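Local coordinates for Glyoxalase/bleomycin resistance protein/dioxygenase (Nocardioides sp., PDB 4MYM) that is of undetermined specific function but probably acts as a metal-dependent enzyme or drug-binding resistance protein of the glyoxalase/bleomycin resistance/dioxygenase family, at residues A[38-41]-A[42-45]; A[44-47]-A[48-52]; A[79-82]-A[83-87]. All coordinates share one frame; numbering follows the deposited sequence.

Contact 1 (A[38-41]-A[42-45]); sequences THDL and EASV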
# COMPACT_ATOMS: atom_id res chain seq x y z
N THR A 38 -4.13 -2.75 -11.86
CA THR A 38 -3.51 -2.52 -13.16
C THR A 38 -4.54 -2.65 -14.29
O THR A 38 -5.64 -3.20 -14.10
CB THR A 38 -2.31 -3.48 -13.39
OG1 THR A 38 -1.57 -3.07 -14.55
CG2 THR A 38 -2.76 -4.92 -13.55
N HIS A 39 -4.18 -2.08 -15.45
CA HIS A 39 -4.94 -2.23 -16.69
C HIS A 39 -4.09 -2.87 -17.80
O HIS A 39 -4.55 -3.03 -18.93
CB HIS A 39 -5.46 -0.87 -17.15
CG HIS A 39 -6.26 -0.18 -16.10
ND1 HIS A 39 -7.55 -0.54 -15.78
CD2 HIS A 39 -5.94 0.82 -15.25
CE1 HIS A 39 -8.00 0.22 -14.80
NE2 HIS A 39 -7.03 1.05 -14.45
N ASP A 40 -2.87 -3.24 -17.46
CA ASP A 40 -1.96 -3.89 -18.39
C ASP A 40 -0.94 -4.60 -17.54
O ASP A 40 0.12 -4.04 -17.22
CB ASP A 40 -1.31 -2.87 -19.33
CG ASP A 40 -0.42 -3.52 -20.40
OD1 ASP A 40 0.03 -4.69 -20.25
OD2 ASP A 40 -0.15 -2.82 -21.39
N LEU A 41 -1.28 -5.82 -17.14
CA LEU A 41 -0.48 -6.57 -16.18
C LEU A 41 0.96 -6.74 -16.67
O LEU A 41 1.90 -6.50 -15.91
CB LEU A 41 -1.12 -7.93 -15.90
CG LEU A 41 -0.33 -8.89 -15.01
CD1 LEU A 41 -0.23 -8.34 -13.59
CD2 LEU A 41 -0.97 -10.27 -15.02
N GLU A 42 1.15 -7.15 -17.92
CA GLU A 42 2.51 -7.45 -18.39
C GLU A 42 3.42 -6.23 -18.42
O GLU A 42 4.59 -6.34 -18.10
CB GLU A 42 2.49 -8.18 -19.75
CG GLU A 42 1.86 -9.57 -19.69
CD GLU A 42 2.30 -10.38 -18.49
OE1 GLU A 42 3.52 -10.45 -18.23
OE2 GLU A 42 1.43 -10.95 -17.79
N ALA A 43 2.88 -5.07 -18.77
CA ALA A 43 3.66 -3.83 -18.73
C ALA A 43 4.00 -3.44 -17.29
O ALA A 43 5.11 -2.98 -17.00
CB ALA A 43 2.90 -2.70 -19.44
N SER A 44 3.04 -3.62 -16.38
CA SER A 44 3.30 -3.41 -14.96
C SER A 44 4.37 -4.36 -14.44
O SER A 44 5.31 -3.93 -13.81
CB SER A 44 2.00 -3.56 -14.14
OG SER A 44 1.16 -2.44 -14.33
N VAL A 45 4.24 -5.65 -14.73
CA VAL A 45 5.25 -6.62 -14.30
C VAL A 45 6.65 -6.19 -14.80
O VAL A 45 7.61 -6.22 -14.05
CB VAL A 45 4.92 -8.06 -14.77
CG1 VAL A 45 6.11 -9.00 -14.63
CG2 VAL A 45 3.72 -8.61 -14.00
O HOH W 1 0.39 -1.25 -16.62
O HOH W 2 -0.82 -7.45 -20.00
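Thr38 and Ser44 join hydroxyl to hydroxyl, OG1 to OG at 2.8 Å, tying the last residue of strand 33-38 to the first turn of helix 41-51. Beside this link, Asp40 is the N-cap of the helix, at the strand-to-helix junction of a βαβββ module, the repeating unit of the vicinal oxygen chelate fold. With CG anti to the backbone N (chi1 -176°), its carboxylate reaches forward, and OD1 accepts from Ala43 N at 3.2 Å. That N-H points nearly straight at OD1 but meets it from above the carboxylate plane, 61° out of it. A water completes the cap, donating to OD1 and accepting from Glu42 N, so two amides of the first turn are satisfied. Aspartate suits this place because a short acidic side chain can take one N-H directly and a second through the water, and should be favoured by the positive end of the helix dipole. A second water donates to Asp40 O and also hydrogen-bonds Ser44 OG. The regular helical bonds begin here, with Ser44 N to Asp40 O at 3.1 Å and Val45 N to Leu41 O at 2.8 Å. Outward from the polar cluster, the carboxylate of Glu42 forms a salt bridge with Arg59, while Leu41 and Val45 both pack against Leu75 of strand 72-77. Between these two residues, Leu41 CD1 meets Val45 CG2 at 4.0 Å.

Contact 2 (A[44-47]-A[48-52]); sequences SVEF and YTTKL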
# COMPACT_ATOMS: atom_id res chain seq x y z
N SER A 44 3.04 -3.62 -16.38
CA SER A 44 3.30 -3.41 -14.96
C SER A 44 4.37 -4.36 -14.44
O SER A 44 5.31 -3.93 -13.81
CB SER A 44 2.00 -3.56 -14.14
OG SER A 44 1.16 -2.44 -14.33
N VAL A 45 4.24 -5.65 -14.73
CA VAL A 45 5.25 -6.62 -14.30
C VAL A 45 6.65 -6.19 -14.80
O VAL A 45 7.61 -6.22 -14.05
CB VAL A 45 4.92 -8.06 -14.77
CG1 VAL A 45 6.11 -9.00 -14.63
CG2 VAL A 45 3.72 -8.61 -14.00
N GLU A 46 6.74 -5.77 -16.05
CA GLU A 46 8.00 -5.30 -16.63
C GLU A 46 8.61 -4.12 -15.84
O GLU A 46 9.81 -4.10 -15.55
CB GLU A 46 7.77 -4.91 -18.10
CG GLU A 46 8.99 -4.35 -18.83
CD GLU A 46 10.10 -5.37 -19.03
OE1 GLU A 46 9.89 -6.60 -18.80
OE2 GLU A 46 11.22 -4.95 -19.43
N PHE A 47 7.77 -3.16 -15.45
CA PHE A 47 8.21 -2.00 -14.68
C PHE A 47 8.80 -2.38 -13.32
O PHE A 47 9.94 -2.02 -13.00
CB PHE A 47 7.04 -1.01 -14.51
CG PHE A 47 7.39 0.23 -13.71
CD1 PHE A 47 7.30 0.23 -12.33
CD2 PHE A 47 7.78 1.41 -14.35
CE1 PHE A 47 7.61 1.36 -11.59
CE2 PHE A 47 8.09 2.54 -13.62
CZ PHE A 47 8.01 2.52 -12.23
N TYR A 48 8.06 -3.15 -12.51
CA TYR A 48 8.51 -3.41 -11.14
C TYR A 48 9.71 -4.33 -11.08
O TYR A 48 10.55 -4.17 -10.18
CB TYR A 48 7.37 -3.93 -10.25
CG TYR A 48 6.23 -2.94 -10.22
CD1 TYR A 48 6.31 -1.78 -9.44
CD2 TYR A 48 5.12 -3.12 -11.03
CE1 TYR A 48 5.28 -0.85 -9.45
CE2 TYR A 48 4.09 -2.21 -11.05
CZ TYR A 48 4.17 -1.08 -10.27
OH TYR A 48 3.13 -0.20 -10.32
N THR A 49 9.79 -5.27 -12.01
CA THR A 49 10.92 -6.19 -12.10
C THR A 49 12.18 -5.49 -12.62
O THR A 49 13.20 -5.46 -11.94
CB THR A 49 10.62 -7.41 -13.00
OG1 THR A 49 10.17 -6.97 -14.29
CG2 THR A 49 9.54 -8.27 -12.36
N THR A 50 12.11 -4.91 -13.82
CA THR A 50 13.33 -4.37 -14.45
C THR A 50 13.77 -3.02 -13.87
O THR A 50 14.97 -2.77 -13.76
CB THR A 50 13.18 -4.24 -15.97
OG1 THR A 50 12.29 -3.17 -16.27
CG2 THR A 50 12.67 -5.55 -16.58
N LYS A 51 12.82 -2.17 -13.49
CA LYS A 51 13.17 -0.83 -12.98
C LYS A 51 13.41 -0.82 -11.49
O LYS A 51 14.34 -0.15 -11.02
CB LYS A 51 12.09 0.20 -13.30
CG LYS A 51 11.65 0.24 -14.75
CD LYS A 51 12.74 0.73 -15.66
CE LYS A 51 12.22 0.97 -17.08
NZ LYS A 51 11.10 1.94 -17.10
N LEU A 52 12.57 -1.52 -10.72
CA LEU A 52 12.69 -1.49 -9.26
C LEU A 52 13.25 -2.76 -8.61
O LEU A 52 13.43 -2.77 -7.40
CB LEU A 52 11.33 -1.14 -8.63
CG LEU A 52 10.70 0.17 -9.07
CD1 LEU A 52 9.43 0.42 -8.29
CD2 LEU A 52 11.70 1.31 -8.88
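Phe47 and Tyr48 bring their rings together through different first torsions: Phe47 sets CG anti to its backbone N (chi1 179°), whereas Tyr48 sets CG anti to the carbonyl carbon (chi1 -58°). The result is a T-shaped pair with planes 76° apart, in which the edge of Phe47 addresses the face of Tyr48. Phe47 CD1 makes the approach, 3.7 Å from Tyr48 CD1 and offset toward the rim of the tyrosine ring. Lys51 CG lies over one face of the Phe47 ring, and Leu52 CD1 comes within 3.9 Å of Phe47 CE1. Phe47, Tyr48 and Lys51 sit on the final turns of helix 41-51, the helix of the first βαβββ module, and Leu52 just past its end. The buried side carries Tyr48 onto Leu73 and Leu75 of strand 72-77, while the tyrosine OH bonds to Glu147. Thr49 OG1 donates to Val45 O at 2.7 Å, and Thr50 OG1 donates to Glu46 O at the same 2.7 Å. Each carbonyl also accepts the threonine's own N-H, the two donors arriving from opposite faces of the carbonyl plane. Threonine suits a helix end because its beta-branched hydroxyl can bond the carbonyl one turn back. Thr50 CG2 also lies 3.3 Å from Glu46 OE2.

Contact 3 (A[79-82]-A[83-87]); sequences QLIR and ETTGV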
# COMPACT_ATOMS: atom_id res chain seq x y z
N GLN A 79 -10.34 -5.41 -14.57
CA GLN A 79 -11.49 -6.13 -15.14
C GLN A 79 -11.73 -7.45 -14.39
O GLN A 79 -12.87 -7.76 -14.02
CB GLN A 79 -11.28 -6.40 -16.63
CG GLN A 79 -12.50 -6.96 -17.35
CD GLN A 79 -12.37 -6.92 -18.88
OE1 GLN A 79 -11.68 -6.06 -19.45
NE2 GLN A 79 -13.04 -7.85 -19.54
N LEU A 80 -10.66 -8.20 -14.14
CA LEU A 80 -10.75 -9.44 -13.36
C LEU A 80 -11.28 -9.26 -11.94
O LEU A 80 -12.08 -10.08 -11.45
CB LEU A 80 -9.42 -10.20 -13.32
CG LEU A 80 -9.28 -11.40 -14.26
CD1 LEU A 80 -8.05 -12.19 -13.88
CD2 LEU A 80 -10.49 -12.32 -14.25
N ILE A 81 -10.83 -8.20 -11.26
CA ILE A 81 -11.36 -7.86 -9.94
C ILE A 81 -12.88 -7.67 -10.02
O ILE A 81 -13.62 -8.26 -9.22
CB ILE A 81 -10.73 -6.57 -9.37
CG1 ILE A 81 -9.24 -6.79 -9.07
CG2 ILE A 81 -11.45 -6.13 -8.09
CD1 ILE A 81 -8.48 -5.50 -8.83
N ARG A 82 -13.33 -6.87 -10.97
CA ARG A 82 -14.77 -6.63 -11.14
C ARG A 82 -15.51 -7.94 -11.37
O ARG A 82 -16.49 -8.24 -10.68
CB ARG A 82 -15.06 -5.63 -12.27
CG ARG A 82 -14.84 -4.16 -11.89
CD ARG A 82 -15.44 -3.15 -12.88
NE ARG A 82 -14.91 -3.33 -14.23
CZ ARG A 82 -13.69 -2.96 -14.64
NH1 ARG A 82 -12.83 -2.37 -13.80
NH2 ARG A 82 -13.31 -3.19 -15.91
N GLU A 83 -15.01 -8.75 -12.29
CA GLU A 83 -15.69 -9.97 -12.70
C GLU A 83 -15.72 -11.05 -11.61
O GLU A 83 -16.69 -11.79 -11.51
CB GLU A 83 -15.03 -10.53 -13.96
CG GLU A 83 -15.22 -9.63 -15.17
CD GLU A 83 -14.50 -10.13 -16.41
OE1 GLU A 83 -13.47 -10.83 -16.29
OE2 GLU A 83 -14.96 -9.79 -17.52
N THR A 84 -14.67 -11.13 -10.79
CA THR A 84 -14.56 -12.23 -9.83
C THR A 84 -15.02 -11.87 -8.44
O THR A 84 -15.36 -12.77 -7.68
CB THR A 84 -13.11 -12.73 -9.70
OG1 THR A 84 -12.26 -11.64 -9.33
CG2 THR A 84 -12.62 -13.36 -10.98
N THR A 85 -14.96 -10.59 -8.09
CA THR A 85 -15.32 -10.15 -6.74
C THR A 85 -16.50 -9.19 -6.70
O THR A 85 -17.06 -8.97 -5.65
CB THR A 85 -14.16 -9.42 -6.01
OG1 THR A 85 -13.87 -8.18 -6.67
CG2 THR A 85 -12.91 -10.30 -5.96
N GLY A 86 -16.83 -8.56 -7.83
CA GLY A 86 -17.82 -7.49 -7.83
C GLY A 86 -17.32 -6.16 -7.27
O GLY A 86 -18.08 -5.20 -7.17
N VAL A 87 -16.05 -6.07 -6.89
CA VAL A 87 -15.51 -4.80 -6.43
C VAL A 87 -15.35 -3.93 -7.68
O VAL A 87 -14.74 -4.37 -8.66
CB VAL A 87 -14.13 -4.96 -5.73
CG1 VAL A 87 -13.50 -3.60 -5.45
CG2 VAL A 87 -14.31 -5.73 -4.44
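Thr84 meets Leu80, and Thr85 meets Ile81, on the tight side of helix 78-85, each threonine turning its hydroxyl back onto the carbonyl one turn earlier. Thr84 OG1 donates to Leu80 O at 2.6 Å, and Thr85 OG1 donates to Ile81 O, also at 2.6 Å. In both threonines OG1 stands between the backbone N and the carbonyl carbon, which brings it close to that oxygen. Each carbonyl takes the backbone N-H of the same threonine as well, from the opposite face of its plane, so both oxygens have two donors. Thr85 OG1 in turn accepts from Val87 N at 3.0 Å, an ST turn that steers the chain out of the helix. Between them Gly86 adopts a positive phi of 76°, a value that favours glycine, and its N bonds to Arg82 O. Ile81 CG2 then meets Val87 CB at 3.8 Å. The helix directly follows strand 72-77, the last strand of the first βαβββ module, and Ile81, Thr84 and Thr85 also pack on Trp76 of that strand. From the second subunit, Phe148 packs on Ile81, Trp134 on Thr84, Tyr140 on Thr85 and Tyr126 on Val87.

The solvent side is looser. Gln79 and Glu83, both exposed, are joined by a weak hydrogen bond from NE2 to OE2 at 3.4 Å, with the amide and carboxylate planes 87° apart; long polar side chains suit a surface that asks so little of them. Arg82 is the exception, partly exposed but fixed: NH1 bonds to Ala89 O, and CG lies 3.2 Å from Val87 O. The chemistry implies a helix end whose threonine hydroxyls spend their polarity on the backbone, consistent with a surface that can pack against aromatic residues of the second subunit.

Overall arrangement
Contacts 1 and 2 are successive parts of one element, helix 41-51, and share Ser44 and Val45; contact 3 lies on the separate helix 78-85, its centre about 16 Å from that of contact 1 and about 24 Å from that of contact 2. All three are partly buried, but contact 3 lies farthest from the chain centre and packs one side against the second subunit as well as against strand 72-77. Chemistry follows place. Contact 1 opens a helix with a carboxylate cap and waters, whereas contacts 2 and 3 finish helices with threonine hydroxyls bonded to carbonyls. Contact 2 adds an aromatic pair of its own; contact 3 meets aromatic residues of the second subunit.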